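Local structure of UDP-N-acetylglucosamine 2-epimerase (Methanocaldococcus jannaschii, 4NES) at residues Met1-Ile6 / Arg21-Thr26; Tyr58-Gly63 / Glu79-Lys84; Lys163-Gly168 / Gly354-Arg359. The protein probably catalyses the reversible epimerisation at C-2 of UDP-N-acetylglucosamine to UDP-N-acetylmannosamine, acting as a homodimer with the GT-B fold. All blocks are in the same frame, centred on the assembly; numbering follows the deposited sequence.

Interaction 1: Met1-Ile6 / Arg21-Thr26; sequences MKLSII and RALEKT
L3 and I5 meet L23 inside the first beta-alpha-beta unit of the N-terminal Rossmann-like domain. Strand 3-7 runs through the sheet, and helix 10-23 crosses over it toward strand 30-34. The cross-segment contact is purely apolar. One methyl of L23 serves both strand residues. Its CD1 meets I5 CD1 tip to tip at 3.8 Å. The same CD1 lies 4.1 Å from L3 CD2, with the two leucine side chains set at a slant. The L3 side chain turns away from its own backbone N (chi1 -178°), which carries CD2 to the helix. All three residues are buried. W30 of the next strand touches each of them, and V358 of helix 353-363 also packs on L23.

Polar bonds within 21-26 brace the region where the crossover helix gives way to a turn. R21 grips the E24 carboxylate side-on with NE and NH2, and NE sends its bond in the guanidinium plane to OE1. NH1 and NH2 also reach the carbonyls of L51 and N52. A type I turn leads from L23 to T26. L23 O accepts two bonds there, from T26 N at 3.0 Å and T26 OG1 at 2.8 Å.

Interaction 2: Tyr58-Gly63 / Glu79-Lys84; sequences YNLNIG and EKVLLK
Y58 lays its ring against V81 where an edge strand of the N-terminal Rossmann-like sheet meets a crossover helix. Strand 58-59 lies at one border of the sheet in this chain. Helix 67-85 follows it and leads back to strand 89-93, which pairs beside strand 3-7.

The tight part is a CH-pi contact. V81 CG1 stands over one face of the Y58 ring, 3.7 Å from its centroid and only 16° off the normal. It is displaced toward the rim, and CD2 is the nearest ring atom at 3.6 Å. With chi1 at 177°, CG1 points away from the backbone N and CG2 away from the carbonyl carbon, and both methyls face segment 58-63. CG2 reaches Y58 CD1 at 3.8 Å and L60 CD2 at 3.9 Å. The buried valine is thus shared by the tyrosine and the leucine. I33 of the neighbouring strand touches both V81 and L60.

The looser side is toward solvent. K84 stretches its extended chain past the phenol, crossing it at a slant. K84 CD is 3.5 Å from Y58 OH, but no hydrogen bond joins the two side chains. The hydroxyl instead hydrogen-bonds to OE2 of E85, the next helix residue. Replacing Y58 by alanine would remove the ring and hydroxyl; this is likely to leave V81 CG1 without its aromatic face, open a gap beside the helix and deprive E85 OE2 of this partner. On another side of the helix, E79 bonds to T66, G68 and E69 of the second subunit, so this helix also takes part in the dimer contact. At the exposed edge, K84 NZ ends 3.6 Å from Y58 OH.

Interaction 3: Lys163-Gly168 / Gly354-Arg359; sequences KIFVVG and GERIVR
R356 NH2 approaches the edge of the F165 ring, close to the ring plane. F165 CD2 and R356 NH2 are 4.3 Å apart, which is a loose touch. Segment 354-359 places no atom over either face of this ring, so the pair is not a cation-pi stack. The guanidinium is set obliquely to F165 CD2 and V167 CG1, neither flat on them nor edge-on. R356 is exposed and touches a crystal neighbour. Y142 of the adjacent strand also packs on F165.

The firm part lies nearer the two backbones. V167, just past strand 164-166, wedges between R356 and I357 on helix 353-363. Its CG1 sits 3.6 Å from R356 CG, the aliphatic start of the arginine. The R356 chain then bends at chi2 (94°), which turns the guanidinium toward F165. V167 CG2 takes the crowded position between its backbone N and carbonyl carbon. It meets I357 CG1 at 3.9 Å and I357 CD1 at 4.0 Å, the two side chains crossing at about a right angle. F144 of strand 142-145 touches both V167 and I357.

This joins the last strand of the N-terminal sheet to the final helix of the chain, about 185 residues later. As in other GT-B enzymes, the C-terminal helix crosses back to pack on the N-terminal domain. Two polar ties lie beside the contact: S353 OG bonds to V167 O, and G354 N bonds to D173 OD2.

No hydrogen bond or salt bridge joins the two segments. Their hold on each other therefore rests on methyl and methylene packing, and the charged end of R356 probably adds little.

Overall arrangement
All three contacts reach the parallel sheet of the N-terminal Rossmann-like domain, away from the nucleotide pockets and the probable catalytic histidine. They come in series along the chain: interaction 1 closes before interaction 2 opens, and interaction 2 before interaction 3. Interactions 2 and 3 involve the two outermost strands, 58-59 and 164-166, and interaction 1 uses the inner strand 3-7. The centres of interactions 1 and 2 are 18 Å apart, and S4 touches L82. The centres of interactions 1 and 3 are 14 Å apart, and A22 and K25 pack on helix 353-363. Interactions 2 and 3 do not touch; their nearest atoms are about 17 Å apart. The C-terminal helix thus ties the chain's end to the N-terminal domain.

Interaction 1: Met1-Ile6 / Arg21-Thr26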
loop_
_atom_site.group_PDB
_atom_site.type_symbol
_atom_site.label_atom_id
_atom_site.label_comp_id
_atom_site.label_asym_id
_atom_site.label_seq_id
_atom_site.Cartn_x
_atom_site.Cartn_y
_atom_site.Cartn_z
HETATM N N MSE A 1 -11.702 -19.988 -11.323
HETATM C CA MSE A 1 -10.895 -21.131 -11.732
HETATM C C MSE A 1 -10.161 -21.749 -10.569
HETATM O O MSE A 1 -10.119 -22.968 -10.404
HETATM C CB MSE A 1 -9.851 -20.681 -12.740
HETATM C CG MSE A 1 -10.443 -20.367 -14.065
HETATM SE SE MSE A 1 -11.069 -21.995 -14.902
HETATM C CE MSE A 1 -9.460 -22.214 -15.916
ATOM N N LYS A 2 -9.566 -20.872 -9.773
ATOM C CA LYS A 2 -8.632 -21.283 -8.749
ATOM C C LYS A 2 -8.508 -20.168 -7.721
ATOM O O LYS A 2 -8.343 -18.991 -8.069
ATOM C CB LYS A 2 -7.279 -21.558 -9.402
ATOM C CG LYS A 2 -6.220 -22.128 -8.491
ATOM C CD LYS A 2 -5.020 -22.510 -9.350
ATOM C CE LYS A 2 -3.906 -23.140 -8.551
ATOM N NZ LYS A 2 -2.830 -23.624 -9.468
ATOM N N LEU A 3 -8.552 -20.551 -6.453
ATOM C CA LEU A 3 -8.529 -19.606 -5.355
ATOM C C LEU A 3 -7.342 -19.918 -4.454
ATOM O O LEU A 3 -7.108 -21.077 -4.109
ATOM C CB LEU A 3 -9.839 -19.738 -4.569
ATOM C CG LEU A 3 -10.094 -18.820 -3.375
ATOM C CD1 LEU A 3 -11.596 -18.586 -3.237
ATOM C CD2 LEU A 3 -9.560 -19.409 -2.086
ATOM N N SER A 4 -6.603 -18.886 -4.059
ATOM C CA SER A 4 -5.542 -19.050 -3.064
ATOM C C SER A 4 -5.886 -18.261 -1.812
ATOM O O SER A 4 -6.189 -17.069 -1.890
ATOM C CB SER A 4 -4.193 -18.562 -3.600
ATOM O OG SER A 4 -3.776 -19.319 -4.720
ATOM N N ILE A 5 -5.845 -18.919 -0.662
ATOM C CA ILE A 5 -5.944 -18.230 0.619
ATOM C C ILE A 5 -4.534 -17.999 1.122
ATOM O O ILE A 5 -3.739 -18.936 1.186
ATOM C CB ILE A 5 -6.677 -19.079 1.654
ATOM C CG1 ILE A 5 -8.121 -19.315 1.221
ATOM C CG2 ILE A 5 -6.648 -18.390 3.006
ATOM C CD1 ILE A 5 -8.867 -20.309 2.107
ATOM N N ILE A 6 -4.206 -16.753 1.450
ATOM C CA ILE A 6 -2.903 -16.439 2.016
ATOM C C ILE A 6 -3.095 -16.005 3.461
ATOM O O ILE A 6 -3.865 -15.086 3.730
ATOM C CB ILE A 6 -2.219 -15.311 1.225
ATOM C CG1 ILE A 6 -2.107 -15.708 -0.244
ATOM C CG2 ILE A 6 -0.848 -14.974 1.828
ATOM C CD1 ILE A 6 -1.450 -14.669 -1.121
ATOM N N ARG A 21 -14.414 -23.920 5.853
ATOM C CA ARG A 21 -15.557 -24.837 6.024
ATOM C C ARG A 21 -16.507 -24.740 4.828
ATOM O O ARG A 21 -16.996 -25.757 4.295
ATOM C CB ARG A 21 -16.324 -24.515 7.310
ATOM C CG ARG A 21 -15.661 -24.957 8.619
ATOM C CD ARG A 21 -15.719 -26.472 8.819
ATOM N NE ARG A 21 -14.600 -27.147 8.171
ATOM C CZ ARG A 21 -13.391 -27.277 8.712
ATOM N NH1 ARG A 21 -13.141 -26.787 9.921
ATOM N NH2 ARG A 21 -12.430 -27.898 8.048
ATOM N N ALA A 22 -16.746 -23.512 4.383
ATOM C CA ALA A 22 -17.637 -23.290 3.250
ATOM C C ALA A 22 -17.035 -23.787 1.935
ATOM O O ALA A 22 -17.728 -24.424 1.137
ATOM C CB ALA A 22 -18.015 -21.830 3.150
ATOM N N LEU A 23 -15.754 -23.505 1.702
ATOM C CA LEU A 23 -15.068 -23.979 0.502
ATOM C C LEU A 23 -15.069 -25.500 0.377
ATOM O O LEU A 23 -15.129 -26.032 -0.738
ATOM C CB LEU A 23 -13.628 -23.473 0.462
ATOM C CG LEU A 23 -13.449 -21.993 0.158
ATOM C CD1 LEU A 23 -12.027 -21.537 0.481
ATOM C CD2 LEU A 23 -13.779 -21.717 -1.303
ATOM N N GLU A 24 -14.990 -26.194 1.510
ATOM C CA GLU A 24 -14.986 -27.657 1.519
ATOM C C GLU A 24 -16.277 -28.256 0.987
ATOM O O GLU A 24 -16.299 -29.417 0.575
ATOM C CB GLU A 24 -14.725 -28.181 2.930
ATOM C CG GLU A 24 -13.293 -28.041 3.381
ATOM C CD GLU A 24 -13.144 -28.349 4.855
ATOM O OE1 GLU A 24 -14.186 -28.528 5.521
ATOM O OE2 GLU A 24 -11.996 -28.406 5.339
ATOM N N LYS A 25 -17.349 -27.475 0.993
ATOM C CA LYS A 25 -18.644 -27.955 0.500
ATOM C C LYS A 25 -18.851 -27.629 -0.974
ATOM O O LYS A 25 -19.956 -27.792 -1.497
ATOM C CB LYS A 25 -19.778 -27.318 1.289
ATOM C CG LYS A 25 -19.710 -27.582 2.783
ATOM C CD LYS A 25 -20.832 -26.863 3.513
ATOM C CE LYS A 25 -20.816 -27.193 4.997
ATOM N NZ LYS A 25 -19.519 -26.835 5.653
ATOM N N THR A 26 -17.803 -27.164 -1.643
ATOM C CA THR A 26 -17.906 -26.780 -3.046
ATOM C C THR A 26 -16.947 -27.564 -3.922
ATOM O O THR A 26 -16.112 -28.326 -3.433
ATOM C CB THR A 26 -17.576 -25.283 -3.250
ATOM O OG1 THR A 26 -16.159 -25.077 -3.151
ATOM C CG2 THR A 26 -18.299 -24.413 -2.245
#

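Interaction 2: Tyr58-Gly63 / Glu79-Lys84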
loop_
_atom_site.group_PDB
_atom_site.type_symbol
_atom_site.label_atom_id
_atom_site.label_comp_id
_atom_site.label_asym_id
_atom_site.label_seq_id
_atom_site.Cartn_x
_atom_site.Cartn_y
_atom_site.Cartn_z
ATOM N N TYR A 58 1.684 -24.503 0.506
ATOM C CA TYR A 58 2.961 -23.800 0.544
ATOM C C TYR A 58 3.209 -23.234 1.927
ATOM O O TYR A 58 2.312 -22.649 2.537
ATOM C CB TYR A 58 2.997 -22.654 -0.479
ATOM C CG TYR A 58 3.010 -23.142 -1.899
ATOM C CD1 TYR A 58 4.204 -23.465 -2.522
ATOM C CD2 TYR A 58 1.831 -23.298 -2.614
ATOM C CE1 TYR A 58 4.230 -23.930 -3.824
ATOM C CE2 TYR A 58 1.848 -23.767 -3.921
ATOM C CZ TYR A 58 3.050 -24.079 -4.518
ATOM O OH TYR A 58 3.083 -24.546 -5.816
ATOM N N ASN A 59 4.431 -23.429 2.413
ATOM C CA ASN A 59 4.912 -22.789 3.631
ATOM C C ASN A 59 6.135 -21.966 3.269
ATOM O O ASN A 59 7.144 -22.510 2.807
ATOM C CB ASN A 59 5.278 -23.843 4.671
ATOM C CG ASN A 59 4.075 -24.579 5.193
ATOM O OD1 ASN A 59 3.338 -24.070 6.040
ATOM N ND2 ASN A 59 3.871 -25.800 4.702
ATOM N N LEU A 60 6.049 -20.653 3.451
ATOM C CA LEU A 60 7.112 -19.766 2.987
ATOM C C LEU A 60 8.202 -19.538 4.041
ATOM O O LEU A 60 9.291 -19.061 3.718
ATOM C CB LEU A 60 6.526 -18.429 2.520
ATOM C CG LEU A 60 5.374 -18.554 1.521
ATOM C CD1 LEU A 60 4.937 -17.191 1.024
ATOM C CD2 LEU A 60 5.755 -19.449 0.354
ATOM N N ASN A 61 7.898 -19.885 5.293
ATOM C CA ASN A 61 8.878 -19.853 6.384
ATOM C C ASN A 61 9.509 -18.472 6.606
ATOM O O ASN A 61 10.707 -18.365 6.862
ATOM C CB ASN A 61 9.972 -20.900 6.149
ATOM C CG ASN A 61 9.413 -22.292 5.946
ATOM O OD1 ASN A 61 9.720 -22.958 4.953
ATOM N ND2 ASN A 61 8.597 -22.745 6.883
ATOM N N ILE A 62 8.698 -17.420 6.519
ATOM C CA ILE A 62 9.196 -16.053 6.650
ATOM C C ILE A 62 9.512 -15.715 8.103
ATOM O O ILE A 62 10.572 -15.160 8.418
ATOM C CB ILE A 62 8.175 -15.030 6.123
ATOM C CG1 ILE A 62 7.779 -15.343 4.677
ATOM C CG2 ILE A 62 8.733 -13.610 6.239
ATOM C CD1 ILE A 62 8.946 -15.354 3.712
ATOM N N GLY A 63 8.572 -16.024 8.992
ATOM C CA GLY A 63 8.774 -15.784 10.408
ATOM C C GLY A 63 8.888 -14.327 10.785
ATOM O O GLY A 63 8.300 -13.450 10.137
ATOM N N GLU A 79 5.172 -13.940 -4.419
ATOM C CA GLU A 79 5.123 -13.772 -5.863
ATOM C C GLU A 79 5.598 -15.013 -6.607
ATOM O O GLU A 79 5.032 -15.363 -7.638
ATOM C CB GLU A 79 5.924 -12.557 -6.307
ATOM C CG GLU A 79 5.794 -12.313 -7.800
ATOM C CD GLU A 79 6.533 -11.099 -8.265
ATOM O OE1 GLU A 79 7.772 -11.091 -8.139
ATOM O OE2 GLU A 79 5.868 -10.161 -8.764
ATOM N N LYS A 80 6.622 -15.683 -6.087
ATOM C CA LYS A 80 7.091 -16.918 -6.708
ATOM C C LYS A 80 5.970 -17.952 -6.797
ATOM O O LYS A 80 5.778 -18.588 -7.843
ATOM C CB LYS A 80 8.267 -17.498 -5.930
ATOM C CG LYS A 80 9.556 -16.705 -6.058
ATOM C CD LYS A 80 10.632 -17.302 -5.154
ATOM C CE LYS A 80 11.915 -16.497 -5.196
ATOM N NZ LYS A 80 12.900 -17.018 -4.203
ATOM N N VAL A 81 5.211 -18.100 -5.715
ATOM C CA VAL A 81 4.093 -19.029 -5.707
ATOM C C VAL A 81 2.980 -18.606 -6.657
ATOM O O VAL A 81 2.483 -19.426 -7.431
ATOM C CB VAL A 81 3.518 -19.206 -4.300
ATOM C CG1 VAL A 81 2.311 -20.135 -4.355
ATOM C CG2 VAL A 81 4.580 -19.760 -3.361
ATOM N N LEU A 82 2.599 -17.330 -6.625
ATOM C CA LEU A 82 1.484 -16.879 -7.458
ATOM C C LEU A 82 1.806 -16.903 -8.952
ATOM O O LEU A 82 0.915 -17.136 -9.773
ATOM C CB LEU A 82 0.969 -15.502 -7.024
ATOM C CG LEU A 82 0.383 -15.437 -5.609
ATOM C CD1 LEU A 82 -0.180 -14.053 -5.336
ATOM C CD2 LEU A 82 -0.682 -16.511 -5.379
ATOM N N LEU A 83 3.069 -16.667 -9.306
ATOM C CA LEU A 83 3.506 -16.802 -10.698
ATOM C C LEU A 83 3.411 -18.241 -11.200
ATOM O O LEU A 83 3.175 -18.476 -12.388
ATOM C CB LEU A 83 4.936 -16.291 -10.864
ATOM C CG LEU A 83 5.085 -14.770 -10.892
ATOM C CD1 LEU A 83 6.552 -14.373 -10.848
ATOM C CD2 LEU A 83 4.412 -14.184 -12.125
ATOM N N LYS A 84 3.606 -19.199 -10.298
ATOM C CA LYS A 84 3.526 -20.606 -10.651
ATOM C C LYS A 84 2.087 -21.091 -10.694
ATOM O O LYS A 84 1.670 -21.729 -11.665
ATOM C CB LYS A 84 4.312 -21.450 -9.657
ATOM C CG LYS A 84 4.091 -22.934 -9.846
ATOM C CD LYS A 84 4.796 -23.733 -8.770
ATOM C CE LYS A 84 4.660 -25.218 -9.026
ATOM N NZ LYS A 84 5.442 -26.010 -8.045
#

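Interaction 3: Lys163-Gly168 / Gly354-Arg359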
loop_
_atom_site.group_PDB
_atom_site.type_symbol
_atom_site.label_atom_id
_atom_site.label_comp_id
_atom_site.label_asym_id
_atom_site.label_seq_id
_atom_site.Cartn_x
_atom_site.Cartn_y
_atom_site.Cartn_z
ATOM N N LYS A 163 -18.100 -2.905 -5.104
ATOM C CA LYS A 163 -17.048 -3.768 -4.576
ATOM C C LYS A 163 -17.312 -4.199 -3.133
ATOM O O LYS A 163 -16.642 -5.097 -2.619
ATOM C CB LYS A 163 -15.709 -3.038 -4.586
ATOM C CG LYS A 163 -15.069 -2.767 -5.940
ATOM C CD LYS A 163 -13.703 -2.126 -5.703
ATOM C CE LYS A 163 -12.803 -2.181 -6.922
ATOM N NZ LYS A 163 -13.383 -1.491 -8.103
ATOM N N ILE A 164 -18.262 -3.539 -2.481
ATOM C CA ILE A 164 -18.461 -3.691 -1.038
ATOM C C ILE A 164 -19.666 -4.564 -0.717
ATOM O O ILE A 164 -20.764 -4.340 -1.233
ATOM C CB ILE A 164 -18.660 -2.319 -0.364
ATOM C CG1 ILE A 164 -17.536 -1.362 -0.748
ATOM C CG2 ILE A 164 -18.712 -2.473 1.155
ATOM C CD1 ILE A 164 -17.834 0.070 -0.339
ATOM N N PHE A 165 -19.449 -5.557 0.139
ATOM C CA PHE A 165 -20.506 -6.454 0.592
ATOM C C PHE A 165 -20.476 -6.488 2.104
ATOM O O PHE A 165 -19.448 -6.836 2.687
ATOM C CB PHE A 165 -20.264 -7.864 0.041
ATOM C CG PHE A 165 -20.195 -7.919 -1.453
ATOM C CD1 PHE A 165 -19.002 -7.665 -2.124
ATOM C CD2 PHE A 165 -21.333 -8.196 -2.192
ATOM C CE1 PHE A 165 -18.956 -7.702 -3.523
ATOM C CE2 PHE A 165 -21.290 -8.241 -3.579
ATOM C CZ PHE A 165 -20.107 -7.994 -4.238
ATOM N N VAL A 166 -21.586 -6.123 2.750
ATOM C CA VAL A 166 -21.669 -6.206 4.204
ATOM C C VAL A 166 -22.170 -7.594 4.551
ATOM O O VAL A 166 -23.346 -7.910 4.345
ATOM C CB VAL A 166 -22.611 -5.141 4.775
ATOM C CG1 VAL A 166 -22.663 -5.251 6.297
ATOM C CG2 VAL A 166 -22.149 -3.744 4.348
ATOM N N VAL A 167 -21.260 -8.430 5.042
ATOM C CA VAL A 167 -21.535 -9.856 5.207
ATOM C C VAL A 167 -21.497 -10.334 6.655
ATOM O O VAL A 167 -21.756 -11.508 6.925
ATOM C CB VAL A 167 -20.555 -10.732 4.384
ATOM C CG1 VAL A 167 -20.692 -10.471 2.882
ATOM C CG2 VAL A 167 -19.105 -10.524 4.842
ATOM N N GLY A 168 -21.207 -9.429 7.586
ATOM C CA GLY A 168 -20.974 -9.790 8.974
ATOM C C GLY A 168 -19.521 -10.174 9.159
ATOM O O GLY A 168 -18.753 -10.201 8.197
ATOM N N GLY A 354 -19.049 -16.774 6.430
ATOM C CA GLY A 354 -18.169 -17.586 5.604
ATOM C C GLY A 354 -18.880 -18.113 4.374
ATOM O O GLY A 354 -18.365 -18.022 3.263
ATOM N N GLU A 355 -20.077 -18.650 4.562
ATOM C CA GLU A 355 -20.841 -19.174 3.438
ATOM C C GLU A 355 -21.208 -18.061 2.462
ATOM O O GLU A 355 -21.150 -18.264 1.251
ATOM C CB GLU A 355 -22.077 -19.924 3.939
ATOM C CG GLU A 355 -21.765 -21.298 4.552
ATOM C CD GLU A 355 -21.541 -22.394 3.523
ATOM O OE1 GLU A 355 -21.602 -22.114 2.307
ATOM O OE2 GLU A 355 -21.320 -23.553 3.939
ATOM N N ARG A 356 -21.568 -16.890 2.983
ATOM C CA ARG A 356 -21.954 -15.776 2.112
ATOM C C ARG A 356 -20.771 -15.291 1.272
ATOM O O ARG A 356 -20.914 -15.026 0.078
ATOM C CB ARG A 356 -22.541 -14.623 2.925
ATOM C CG ARG A 356 -22.775 -13.345 2.127
ATOM C CD ARG A 356 -24.187 -13.235 1.566
ATOM N NE ARG A 356 -24.474 -11.856 1.171
ATOM C CZ ARG A 356 -24.462 -11.402 -0.075
ATOM N NH1 ARG A 356 -24.201 -12.220 -1.072
ATOM N NH2 ARG A 356 -24.712 -10.116 -0.312
ATOM N N ILE A 357 -19.602 -15.207 1.899
ATOM C CA ILE A 357 -18.374 -14.821 1.203
ATOM C C ILE A 357 -18.058 -15.773 0.059
ATOM O O ILE A 357 -17.780 -15.334 -1.061
ATOM C CB ILE A 357 -17.203 -14.753 2.185
ATOM C CG1 ILE A 357 -17.352 -13.507 3.058
ATOM C CG2 ILE A 357 -15.865 -14.697 1.437
ATOM C CD1 ILE A 357 -16.422 -13.487 4.269
ATOM N N VAL A 358 -18.140 -17.075 0.316
ATOM C CA VAL A 358 -17.866 -18.053 -0.728
ATOM C C VAL A 358 -18.900 -17.977 -1.859
ATOM O O VAL A 358 -18.549 -18.109 -3.033
ATOM C CB VAL A 358 -17.742 -19.479 -0.138
ATOM C CG1 VAL A 358 -17.609 -20.523 -1.229
ATOM C CG2 VAL A 358 -16.534 -19.557 0.767
ATOM N N ARG A 359 -20.172 -17.755 -1.524
ATOM C CA ARG A 359 -21.194 -17.578 -2.560
ATOM C C ARG A 359 -20.890 -16.364 -3.442
ATOM O O ARG A 359 -20.967 -16.444 -4.670
ATOM C CB ARG A 359 -22.598 -17.463 -1.950
ATOM C CG ARG A 359 -23.700 -17.352 -3.000
ATOM C CD ARG A 359 -25.072 -17.172 -2.342
ATOM N NE ARG A 359 -26.101 -16.792 -3.312
ATOM C CZ ARG A 359 -26.842 -17.658 -3.993
ATOM N NH1 ARG A 359 -26.669 -18.961 -3.820
ATOM N NH2 ARG A 359 -27.758 -17.224 -4.852
#